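Local coordinates for protein ketol-acid reductoisomerase (uncultured archaeon GZfos26G2, PDB 4XDY) that catalyses the magnesium-dependent methyl migration and NADH-dependent reduction of acetolactate to dihydroxyisovalerate in branched-chain amino acid biosynthesis, at residues A[128-133]-A[170-175]; A[241-244]-A[250-253]; A[293-298]-A[304-309]. All coordinates share one frame; numbering follows the deposited sequence.

Contact 1 lies in the N-terminal Rossmann domain, contacts 2 and 3 in the helical C-terminal knotted domain, and no two of them touch. Contact 1 stays about 14 Å from each of the others at the nearest atoms, while about 25 Å separates contact 2 from contact 3. All three lie within 10 Å of a bound ligand at their nearest side chains. In contact 1 the side chain of Val132 is about 9 Å from a bound NADH, in contact 2 that of Met251 is about 6 Å from the inhibitor N-hydroxy-N-isopropyloxamic acid, and in contact 3 that of Leu306 is about 7 Å from a magnesium ion. Contacts 2 and 3 also meet the second subunit of the homodimer.

Contact 1: residues A[128-133]-A[170-175]; sequences DVIMVA and LAMTKA
Strand 128-133 and helix 170-175 run in roughly the same direction, their axes 25° apart and 8.7 Å from each other at closest, with the backbones nearest where Val132 CA and Thr173 CA are 6.8 Å apart. Val132 carries most of the contact on the strand side, and it does so with both branches. CG1 meets the methyl of Thr173, with Val132 CG1 and Thr173 CG2 3.8 Å apart, and CG2 turns to the thioether end of Met172, where Val132 CG2 and Met172 CE are 4.0 Å apart. The methionine chain passes Val132 at about a right angle. Its bend at the sulfur brings CE round to the valine, while the sulfur itself lies near Ile130, two residues before Val132 on the strand, across a looser gap of 4.4 Å between Ile130 CD1 and Met172 SD. Ile130 and Val132 thus share one face of the strand, as alternation requires; on its other face Met131 and Ala133 lean on helix 188-203. The setting is the Rossmann domain, where helix 165-175 forms the connection between the parallel strands 153-157 and 183-185, a beta-alpha-beta crossover that lays the helix over the sheet and against strand 128-134. Cys109 of strand 107-110 extends this apolar layer, touching Ile130, Val132 and Met172. Thr173 is turned with its hydroxyl lying between its own backbone N and carbonyl carbon (chi1 71°), which sends CG2 to the sheet and OG1 back along the helix. There Thr173 OG1 donates to Leu170 O over 2.8 Å, tilted 23° from the carbonyl plane. Leu170 O also receives the helical bond from Lys174 N, so two donors grip it, and the threonine can present its methyl to a buried apolar surface with its hydroxyl satisfied.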
ATOM      1  N   ASP A 128      -1.686  14.556  35.202  1.00 21.69           N
ATOM      2  CA  ASP A 128      -1.698  15.042  33.854  1.00 19.93           C
ATOM      3  C   ASP A 128      -2.346  13.877  33.013  1.00 21.93           C
ATOM      4  O   ASP A 128      -2.136  12.673  33.334  1.00 21.60           O
ATOM      5  CB  ASP A 128      -0.348  15.299  33.361  1.00 21.01           C
ATOM      6  CG  ASP A 128       0.372  16.572  34.013  1.00 23.62           C
ATOM      7  OD1 ASP A 128      -0.328  17.464  34.447  1.00 23.69           O
ATOM      8  OD2 ASP A 128       1.611  16.597  33.884  1.00 24.61           O
ATOM      9  N   VAL A 129      -2.981  14.263  31.915  1.00 22.25           N
ATOM     10  CA  VAL A 129      -3.600  13.268  30.993  1.00 19.27           C
ATOM     11  C   VAL A 129      -3.242  13.667  29.567  1.00 19.03           C
ATOM     12  O   VAL A 129      -3.628  14.776  29.089  1.00 20.99           O
ATOM     13  CB  VAL A 129      -5.111  13.140  31.180  1.00 21.93           C
ATOM     14  CG1 VAL A 129      -5.728  12.075  30.195  1.00 23.21           C
ATOM     15  CG2 VAL A 129      -5.460  12.771  32.573  1.00 23.88           C
ATOM     16  N   ILE A 130      -2.448  12.818  28.936  1.00 18.50           N
ATOM     17  CA  ILE A 130      -1.856  13.090  27.667  1.00 19.88           C
ATOM     18  C   ILE A 130      -2.077  11.941  26.683  1.00 19.72           C
ATOM     19  O   ILE A 130      -2.342  10.810  27.096  1.00 19.47           O
ATOM     20  CB  ILE A 130      -0.376  13.440  27.774  1.00 20.73           C
ATOM     21  CG1 ILE A 130       0.364  12.332  28.467  1.00 22.33           C
ATOM     22  CG2 ILE A 130      -0.261  14.763  28.571  1.00 21.23           C
ATOM     23  CD1 ILE A 130       1.836  12.478  28.352  1.00 23.16           C
ATOM     24  N   MET A 131      -1.847  12.236  25.413  1.00 20.00           N
ATOM     25  CA  MET A 131      -1.906  11.228  24.365  1.00 19.97           C
ATOM     26  C   MET A 131      -0.844  11.474  23.343  1.00 18.81           C
ATOM     27  O   MET A 131      -0.655  12.621  22.859  1.00 19.08           O
ATOM     28  CB  MET A 131      -3.303  11.202  23.661  1.00 21.11           C
ATOM     29  CG  MET A 131      -3.128  10.274  22.508  1.00 23.47           C
ATOM     30  SD  MET A 131      -4.692   9.787  21.953  1.00 34.44           S
ATOM     31  CE  MET A 131      -5.075  11.132  21.348  1.00 13.38           C
ATOM     32  N   VAL A 132      -0.094  10.428  23.020  1.00 17.75           N
ATOM     33  CA  VAL A 132       0.821  10.399  21.897  1.00 17.71           C
ATOM     34  C   VAL A 132       0.382   9.283  20.933  1.00 19.74           C
ATOM     35  O   VAL A 132       0.586   8.079  21.226  1.00 20.01           O
ATOM     36  CB  VAL A 132       2.284  10.291  22.336  1.00 22.00           C
ATOM     37  CG1 VAL A 132       2.632  11.520  23.230  1.00 23.13           C
ATOM     38  CG2 VAL A 132       2.585   9.005  23.174  1.00 20.90           C
ATOM     39  N   ALA A 133      -0.295   9.678  19.871  1.00 17.07           N
ATOM     40  CA  ALA A 133      -0.970   8.706  18.978  1.00 17.79           C
ATOM     41  C   ALA A 133      -0.265   8.570  17.677  1.00 16.81           C
ATOM     42  O   ALA A 133      -0.317   9.510  16.880  1.00 18.57           O
ATOM     43  CB  ALA A 133      -2.397   9.129  18.752  1.00 20.78           C
ATOM     44  N   LEU A 170       5.055  15.934  24.014  1.00 23.38           N
ATOM     45  CA  LEU A 170       5.821  16.217  22.818  1.00 20.83           C
ATOM     46  C   LEU A 170       7.197  15.548  22.875  1.00 20.26           C
ATOM     47  O   LEU A 170       7.744  15.085  21.858  1.00 22.80           O
ATOM     48  CB  LEU A 170       5.946  17.742  22.548  1.00 22.61           C
ATOM     49  CG  LEU A 170       4.652  18.460  22.195  1.00 22.98           C
ATOM     50  CD1 LEU A 170       4.886  19.961  22.213  1.00 26.94           C
ATOM     51  CD2 LEU A 170       4.130  18.120  20.795  1.00 23.65           C
ATOM     52  N   ALA A 171       7.770  15.562  24.080  1.00 23.37           N
ATOM     53  CA  ALA A 171       9.118  15.055  24.280  1.00 23.95           C
ATOM     54  C   ALA A 171       9.125  13.571  23.920  1.00 26.13           C
ATOM     55  O   ALA A 171      10.039  13.083  23.271  1.00 24.23           O
ATOM     56  CB  ALA A 171       9.551  15.252  25.694  1.00 26.12           C
ATOM     57  N   MET A 172       8.075  12.885  24.354  1.00 25.65           N
ATOM     58  CA  MET A 172       7.945  11.437  24.046  1.00 24.20           C
ATOM     59  C   MET A 172       7.977  11.206  22.529  1.00 22.15           C
ATOM     60  O   MET A 172       8.663  10.294  22.038  1.00 23.07           O
ATOM     61  CB  MET A 172       6.677  10.883  24.718  1.00 24.11           C
ATOM     62  CG  MET A 172       6.778  10.636  26.171  1.00 23.67           C
ATOM     63  SD  MET A 172       5.225  10.168  26.898  1.00 25.62           S
ATOM     64  CE  MET A 172       5.094   8.456  26.265  1.00 24.76           C
ATOM     65  N   THR A 173       7.298  12.068  21.760  1.00 21.41           N
ATOM     66  CA  THR A 173       7.234  11.869  20.303  1.00 22.37           C
ATOM     67  C   THR A 173       8.532  12.158  19.622  1.00 21.77           C
ATOM     68  O   THR A 173       8.922  11.551  18.627  1.00 22.94           O
ATOM     69  CB  THR A 173       6.117  12.679  19.606  1.00 25.74           C
ATOM     70  OG1 THR A 173       6.450  14.085  19.597  1.00 23.65           O
ATOM     71  CG2 THR A 173       4.714  12.392  20.231  1.00 24.67           C
ATOM     72  N   LYS A 174       9.292  13.086  20.220  1.00 22.56           N
ATOM     73  CA  LYS A 174      10.616  13.356  19.660  1.00 22.29           C
ATOM     74  C   LYS A 174      11.594  12.202  19.944  1.00 21.75           C
ATOM     75  O   LYS A 174      12.353  11.798  19.064  1.00 24.06           O
ATOM     76  CB  LYS A 174      11.178  14.675  20.239  1.00 22.90           C
ATOM     77  CG  LYS A 174      12.558  14.943  19.584  1.00 27.22           C
ATOM     78  CD  LYS A 174      13.219  16.250  19.927  1.00 36.06           C
ATOM     79  CE  LYS A 174      14.515  16.337  19.085  1.00 34.99           C
ATOM     80  NZ  LYS A 174      14.855  17.759  19.155  1.00 37.02           N
ATOM     81  N   ALA A 175      11.590  11.729  21.180  1.00 24.20           N
ATOM     82  CA  ALA A 175      12.417  10.567  21.589  1.00 22.27           C
ATOM     83  C   ALA A 175      12.075   9.293  20.725  1.00 25.35           C
ATOM     84  O   ALA A 175      12.939   8.461  20.402  1.00 24.50           O
ATOM     85  CB  ALA A 175      12.231  10.278  23.032  1.00 22.61           C
TER

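Contact 2: residues A[241-244]-A[250-253]; sequences DLVW and RMAE
Arg250, whose aliphatic chain lies against Leu242, extends its NH1 to Glu253 in a salt bridge along the outer side of the helix. Arg250 NH1 and Glu253 OE1 are 3.2 Å apart, with an angle of 155° at the hydrogen. OE1 lies 7° out of the guanidinium plane, at its edge, and is met nearly along its own C-O bond. The arginine chain bends at chi2 (54°), and the chain around that bend rests on Leu242. Arg250 CG is 3.7 Å from the carbonyl oxygen Leu242 O, and the leucine methyl comes up to the same carbon, with Leu242 CD2 and Arg250 CG 4.0 Å apart. Deeper in, the contact is purely apolar. Met251 CB packs against two neighbours of segment 241-244, 3.9 Å from Leu242 CB and 3.8 Å from Val243 CG2. Met251 and Val243 lie side by side and point the same way, and the methionine curls round the valine methyl CG2, which touches its CB, CG and CE. Two bends, at chi2 and chi3, fold the thioether end of Met251 away from segment 241-244 as a whole while its CE stays near Val243. Thr139 of the second subunit packs on both Leu242 and Arg250, and Val233 and Val208 of that subunit press on Val243 and Met251. Although both segments belong to helix 225-254, the 5.0 Å between Leu242 CA and Met251 CA is far less than nine residues of straight helix would span. The helix is therefore sharply bent between the two segments, a bend in the C-terminal knotted domain at the dimer interface, with Met251 near the bound inhibitor.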
ATOM      1  N   ASP A 241       3.269   2.327  -2.638  1.00 17.37           N
ATOM      2  CA  ASP A 241       4.629   2.863  -2.422  1.00 19.77           C
ATOM      3  C   ASP A 241       4.888   4.124  -3.255  1.00 21.12           C
ATOM      4  O   ASP A 241       5.498   5.059  -2.764  1.00 19.26           O
ATOM      5  CB  ASP A 241       5.723   1.826  -2.711  1.00 18.99           C
ATOM      6  CG  ASP A 241       5.880   0.796  -1.565  1.00 19.92           C
ATOM      7  OD1 ASP A 241       5.260   0.961  -0.484  1.00 20.85           O
ATOM      8  OD2 ASP A 241       6.642  -0.185  -1.770  1.00 21.96           O
ATOM      9  N   LEU A 242       4.415   4.145  -4.491  1.00 17.68           N
ATOM     10  CA  LEU A 242       4.565   5.352  -5.351  1.00 20.33           C
ATOM     11  C   LEU A 242       3.817   6.566  -4.806  1.00 19.65           C
ATOM     12  O   LEU A 242       4.394   7.700  -4.734  1.00 19.70           O
ATOM     13  CB  LEU A 242       4.136   5.017  -6.748  1.00 19.96           C
ATOM     14  CG  LEU A 242       5.210   4.131  -7.418  1.00 22.02           C
ATOM     15  CD1 LEU A 242       4.601   3.528  -8.618  1.00 24.46           C
ATOM     16  CD2 LEU A 242       6.440   4.929  -7.793  1.00 26.24           C
ATOM     17  N   VAL A 243       2.606   6.316  -4.353  1.00 18.19           N
ATOM     18  CA  VAL A 243       1.783   7.383  -3.771  1.00 19.56           C
ATOM     19  C   VAL A 243       2.454   7.905  -2.509  1.00 19.39           C
ATOM     20  O   VAL A 243       2.498   9.117  -2.239  1.00 19.36           O
ATOM     21  CB  VAL A 243       0.378   6.953  -3.459  1.00 18.88           C
ATOM     22  CG1 VAL A 243      -0.406   8.131  -2.820  1.00 21.82           C
ATOM     23  CG2 VAL A 243      -0.373   6.468  -4.704  1.00 18.12           C
ATOM     24  N   TRP A 244       2.938   6.983  -1.662  1.00 18.29           N
ATOM     25  CA  TRP A 244       3.581   7.361  -0.395  1.00 18.56           C
ATOM     26  C   TRP A 244       4.787   8.278  -0.652  1.00 19.34           C
ATOM     27  O   TRP A 244       5.090   9.176   0.149  1.00 21.43           O
ATOM     28  CB  TRP A 244       4.009   6.052   0.307  1.00 22.24           C
ATOM     29  CG  TRP A 244       4.390   6.200   1.728  1.00 22.34           C
ATOM     30  CD1 TRP A 244       3.558   6.359   2.800  1.00 22.64           C
ATOM     31  CD2 TRP A 244       5.706   6.131   2.228  1.00 25.32           C
ATOM     32  NE1 TRP A 244       4.298   6.401   3.951  1.00 24.05           N
ATOM     33  CE2 TRP A 244       5.623   6.231   3.625  1.00 24.98           C
ATOM     34  CE3 TRP A 244       6.943   5.889   1.639  1.00 31.56           C
ATOM     35  CZ2 TRP A 244       6.756   6.163   4.449  1.00 31.74           C
ATOM     36  CZ3 TRP A 244       8.087   5.856   2.472  1.00 32.02           C
ATOM     37  CH2 TRP A 244       7.965   5.968   3.845  1.00 31.77           C
ATOM     38  N   ARG A 250       3.100  11.204  -8.678  1.00 18.99           N
ATOM     39  CA  ARG A 250       4.177  10.247  -8.969  1.00 18.20           C
ATOM     40  C   ARG A 250       3.645   8.944  -9.519  1.00 20.06           C
ATOM     41  O   ARG A 250       4.126   8.385 -10.484  1.00 20.44           O
ATOM     42  CB  ARG A 250       4.952   9.946  -7.687  1.00 20.66           C
ATOM     43  CG  ARG A 250       6.104   8.944  -7.774  1.00 21.29           C
ATOM     44  CD  ARG A 250       7.064   9.351  -8.854  1.00 26.65           C
ATOM     45  NE  ARG A 250       8.174   8.455  -9.069  1.00 29.26           N
ATOM     46  CZ  ARG A 250       8.832   8.351 -10.237  1.00 33.55           C
ATOM     47  NH1 ARG A 250       8.534   9.081 -11.335  1.00 38.86           N
ATOM     48  NH2 ARG A 250       9.799   7.498 -10.292  1.00 35.26           N
ATOM     49  N   MET A 251       2.630   8.432  -8.849  1.00 19.64           N
ATOM     50  CA  MET A 251       2.050   7.182  -9.295  1.00 20.56           C
ATOM     51  C   MET A 251       1.506   7.262 -10.708  1.00 21.25           C
ATOM     52  O   MET A 251       1.763   6.384 -11.538  1.00 18.88           O
ATOM     53  CB  MET A 251       1.026   6.735  -8.248  1.00 21.55           C
ATOM     54  CG  MET A 251       0.458   5.324  -8.494  1.00 24.53           C
ATOM     55  SD  MET A 251      -1.029   5.279  -9.500  1.00 24.71           S
ATOM     56  CE  MET A 251      -2.254   5.677  -8.248  1.00 22.66           C
ATOM     57  N   ALA A 252       0.733   8.322 -11.010  1.00 18.34           N
ATOM     58  CA  ALA A 252       0.176   8.513 -12.310  1.00 18.85           C
ATOM     59  C   ALA A 252       1.266   8.646 -13.405  1.00 17.79           C
ATOM     60  O   ALA A 252       1.003   8.325 -14.561  1.00 20.55           O
ATOM     61  CB  ALA A 252      -0.706   9.769 -12.326  1.00 21.15           C
ATOM     62  N   GLU A 253       2.414   9.152 -13.057  1.00 18.75           N
ATOM     63  CA  GLU A 253       3.546   9.299 -13.994  1.00 20.64           C
ATOM     64  C   GLU A 253       4.140   7.938 -14.370  1.00 20.43           C
ATOM     65  O   GLU A 253       4.546   7.710 -15.501  1.00 19.13           O
ATOM     66  CB  GLU A 253       4.737  10.065 -13.298  1.00 24.12           C
ATOM     67  CG  GLU A 253       4.625  11.548 -13.320  1.00 34.86           C
ATOM     68  CD  GLU A 253       5.715  12.231 -12.491  1.00 35.13           C
ATOM     69  OE1 GLU A 253       6.663  11.591 -11.933  1.00 34.50           O
ATOM     70  OE2 GLU A 253       5.531  13.441 -12.305  1.00 50.01           O
TER

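Contact 3: residues A[293-298]-A[304-309]; sequences NEWVDE and PFLKAS
Glu298 and the start of segment 304-309 form the tight part of this contact, drawn together by one carboxylate oxygen. Leu306 N donates to Glu298 OE2 over 3.3 Å at 155°, arriving from above the carboxylate plane. Phe305 N lies nearer to the same atom, 2.8 Å from Glu298 OE2, but at a poorer angle, and its bond is weak. The bend of the glutamate at chi2 (74°) carries OE2 to these first-turn amides, where the helix dipole would probably stabilise its negative charge. Pro304 has no N-H to offer; its CD simply rests 3.5 Å from Glu298 OE2. Looser is the apolar part, where Trp295 CH2 and Leu306 CD2 are 4.0 Å apart, the side chains crossing obliquely. Towards solvent, Pro304 and Phe305 are only partly covered, and the phenyl ring leads away from Glu298, with Ser309 OG 3.5 Å above its plane as that hydroxyl donates to Phe305 O. Helices 290-300 and 304-315 meet nearly at right angles, 82° between the segment axes, with helix 257-270 of the second subunit alongside: its Tyr261 stacks on Trp295 and its Glu260 packs against Leu306.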
ATOM      1  N   ASN A 293     -20.348   2.555  21.589  1.00 22.74           N
ATOM      2  CA  ASN A 293     -21.278   1.688  22.397  1.00 25.00           C
ATOM      3  C   ASN A 293     -21.361   0.305  21.805  1.00 24.03           C
ATOM      4  O   ASN A 293     -21.352  -0.689  22.527  1.00 21.89           O
ATOM      5  CB  ASN A 293     -22.648   2.268  22.427  1.00 27.95           C
ATOM      6  CG  ASN A 293     -22.780   3.376  23.426  1.00 34.59           C
ATOM      7  OD1 ASN A 293     -21.939   3.562  24.310  1.00 39.31           O
ATOM      8  ND2 ASN A 293     -23.795   4.169  23.241  1.00 36.52           N
ATOM      9  N   GLU A 294     -21.374   0.199  20.473  1.00 23.56           N
ATOM     10  CA  GLU A 294     -21.362  -1.131  19.842  1.00 25.27           C
ATOM     11  C   GLU A 294     -20.126  -1.917  20.126  1.00 23.47           C
ATOM     12  O   GLU A 294     -20.181  -3.129  20.358  1.00 23.42           O
ATOM     13  CB  GLU A 294     -21.518  -1.069  18.285  1.00 27.30           C
ATOM     14  CG  GLU A 294     -22.825  -0.456  17.907  1.00 35.97           C
ATOM     15  CD  GLU A 294     -22.890  -0.133  16.424  1.00 46.45           C
ATOM     16  OE1 GLU A 294     -21.903  -0.300  15.664  1.00 45.90           O
ATOM     17  OE2 GLU A 294     -23.976   0.331  16.036  1.00 60.45           O
ATOM     18  N   TRP A 295     -18.959  -1.281  20.106  1.00 20.37           N
ATOM     19  CA  TRP A 295     -17.754  -2.016  20.401  1.00 19.69           C
ATOM     20  C   TRP A 295     -17.644  -2.429  21.883  1.00 21.51           C
ATOM     21  O   TRP A 295     -17.250  -3.527  22.182  1.00 21.83           O
ATOM     22  CB  TRP A 295     -16.507  -1.228  19.919  1.00 18.84           C
ATOM     23  CG  TRP A 295     -15.117  -1.736  20.278  1.00 18.15           C
ATOM     24  CD1 TRP A 295     -14.072  -0.963  20.768  1.00 19.35           C
ATOM     25  CD2 TRP A 295     -14.606  -3.070  20.224  1.00 18.37           C
ATOM     26  NE1 TRP A 295     -12.987  -1.719  20.983  1.00 19.21           N
ATOM     27  CE2 TRP A 295     -13.271  -3.024  20.620  1.00 19.18           C
ATOM     28  CE3 TRP A 295     -15.123  -4.297  19.766  1.00 18.19           C
ATOM     29  CZ2 TRP A 295     -12.473  -4.182  20.665  1.00 19.52           C
ATOM     30  CZ3 TRP A 295     -14.341  -5.431  19.856  1.00 19.82           C
ATOM     31  CH2 TRP A 295     -13.019  -5.375  20.221  1.00 19.83           C
ATOM     32  N   VAL A 296     -18.057  -1.550  22.777  1.00 22.71           N
ATOM     33  CA  VAL A 296     -18.176  -1.920  24.199  1.00 23.22           C
ATOM     34  C   VAL A 296     -19.097  -3.123  24.343  1.00 26.82           C
ATOM     35  O   VAL A 296     -18.787  -4.098  25.044  1.00 24.62           O
ATOM     36  CB  VAL A 296     -18.644  -0.723  25.033  1.00 26.85           C
ATOM     37  CG1 VAL A 296     -18.943  -1.161  26.477  1.00 27.74           C
ATOM     38  CG2 VAL A 296     -17.539   0.359  25.057  1.00 26.30           C
ATOM     39  N   ASP A 297     -20.273  -3.051  23.705  1.00 24.84           N
ATOM     40  CA  ASP A 297     -21.255  -4.165  23.864  1.00 26.51           C
ATOM     41  C   ASP A 297     -20.718  -5.427  23.261  1.00 24.40           C
ATOM     42  O   ASP A 297     -20.841  -6.565  23.808  1.00 24.03           O
ATOM     43  CB  ASP A 297     -22.617  -3.727  23.283  1.00 27.95           C
ATOM     44  CG  ASP A 297     -23.380  -2.690  24.225  1.00 39.81           C
ATOM     45  OD1 ASP A 297     -23.003  -2.543  25.448  1.00 45.02           O
ATOM     46  OD2 ASP A 297     -24.385  -2.042  23.726  1.00 40.87           O
ATOM     47  N   GLU A 298     -19.986  -5.288  22.120  1.00 23.86           N
ATOM     48  CA  GLU A 298     -19.388  -6.493  21.553  1.00 23.01           C
ATOM     49  C   GLU A 298     -18.394  -7.207  22.459  1.00 22.13           C
ATOM     50  O   GLU A 298     -18.316  -8.419  22.599  1.00 22.80           O
ATOM     51  CB  GLU A 298     -18.734  -6.109  20.203  1.00 21.47           C
ATOM     52  CG  GLU A 298     -17.920  -7.199  19.552  1.00 23.76           C
ATOM     53  CD  GLU A 298     -18.802  -8.294  18.925  1.00 22.85           C
ATOM     54  OE1 GLU A 298     -19.998  -8.007  18.749  1.00 26.34           O
ATOM     55  OE2 GLU A 298     -18.154  -9.306  18.616  1.00 23.18           O
ATOM     56  N   PRO A 304     -18.218 -12.182  19.951  1.00 19.81           N
ATOM     57  CA  PRO A 304     -18.601 -13.244  18.972  1.00 21.77           C
ATOM     58  C   PRO A 304     -18.539 -12.848  17.473  1.00 20.76           C
ATOM     59  O   PRO A 304     -18.220 -13.691  16.630  1.00 22.37           O
ATOM     60  CB  PRO A 304     -20.057 -13.521  19.358  1.00 20.31           C
ATOM     61  CG  PRO A 304     -20.554 -12.251  19.962  1.00 20.23           C
ATOM     62  CD  PRO A 304     -19.356 -11.737  20.749  1.00 20.46           C
ATOM     63  N   PHE A 305     -18.845 -11.590  17.168  1.00 19.36           N
ATOM     64  CA  PHE A 305     -18.746 -11.109  15.774  1.00 21.06           C
ATOM     65  C   PHE A 305     -17.307 -11.055  15.307  1.00 20.32           C
ATOM     66  O   PHE A 305     -16.984 -11.484  14.207  1.00 20.73           O
ATOM     67  CB  PHE A 305     -19.439  -9.757  15.612  1.00 22.58           C
ATOM     68  CG  PHE A 305     -19.255  -9.142  14.242  1.00 22.64           C
ATOM     69  CD1 PHE A 305     -20.034  -9.552  13.177  1.00 24.25           C
ATOM     70  CD2 PHE A 305     -18.274  -8.203  13.996  1.00 22.47           C
ATOM     71  CE1 PHE A 305     -19.862  -9.036  11.901  1.00 26.13           C
ATOM     72  CE2 PHE A 305     -18.160  -7.628  12.715  1.00 21.71           C
ATOM     73  CZ  PHE A 305     -18.928  -8.063  11.678  1.00 23.59           C
ATOM     74  N   LEU A 306     -16.398 -10.567  16.184  1.00 21.68           N
ATOM     75  CA  LEU A 306     -15.022 -10.527  15.812  1.00 23.85           C
ATOM     76  C   LEU A 306     -14.451 -11.944  15.658  1.00 22.48           C
ATOM     77  O   LEU A 306     -13.742 -12.205  14.740  1.00 23.59           O
ATOM     78  CB  LEU A 306     -14.232  -9.623  16.821  1.00 24.97           C
ATOM     79  CG  LEU A 306     -12.740  -9.397  16.648  1.00 25.39           C
ATOM     80  CD1 LEU A 306     -12.496  -8.824  15.254  1.00 25.07           C
ATOM     81  CD2 LEU A 306     -12.321  -8.456  17.801  1.00 26.55           C
ATOM     82  N   LYS A 307     -14.780 -12.905  16.551  1.00 23.39           N
ATOM     83  CA  LYS A 307     -14.423 -14.277  16.355  1.00 25.92           C
ATOM     84  C   LYS A 307     -14.948 -14.910  15.110  1.00 25.53           C
ATOM     85  O   LYS A 307     -14.224 -15.552  14.360  1.00 27.58           O
ATOM     86  CB  LYS A 307     -14.885 -15.120  17.572  1.00 29.46           C
ATOM     87  CG  LYS A 307     -14.069 -14.731  18.803  1.00 33.33           C
ATOM     88  CD  LYS A 307     -14.083 -15.744  19.938  1.00 42.12           C
ATOM     89  CE  LYS A 307     -15.461 -15.846  20.549  1.00 49.39           C
ATOM     90  NZ  LYS A 307     -15.357 -16.137  22.015  1.00 59.43           N
ATOM     91  N   ALA A 308     -16.213 -14.705  14.829  1.00 27.44           N
ATOM     92  CA  ALA A 308     -16.785 -15.233  13.591  1.00 23.95           C
ATOM     93  C   ALA A 308     -16.092 -14.632  12.340  1.00 25.46           C
ATOM     94  O   ALA A 308     -15.841 -15.334  11.356  1.00 21.74           O
ATOM     95  CB  ALA A 308     -18.276 -14.923  13.527  1.00 25.11           C
ATOM     96  N   SER A 309     -15.822 -13.313  12.380  1.00 24.57           N
ATOM     97  CA  SER A 309     -15.134 -12.664  11.300  1.00 24.94           C
ATOM     98  C   SER A 309     -13.706 -13.160  11.049  1.00 24.80           C
ATOM     99  O   SER A 309     -13.339 -13.397   9.880  1.00 25.36           O
ATOM    100  CB  SER A 309     -15.202 -11.109  11.420  1.00 21.58           C
ATOM    101  OG  SER A 309     -16.505 -10.622  11.595  1.00 22.95           O
TER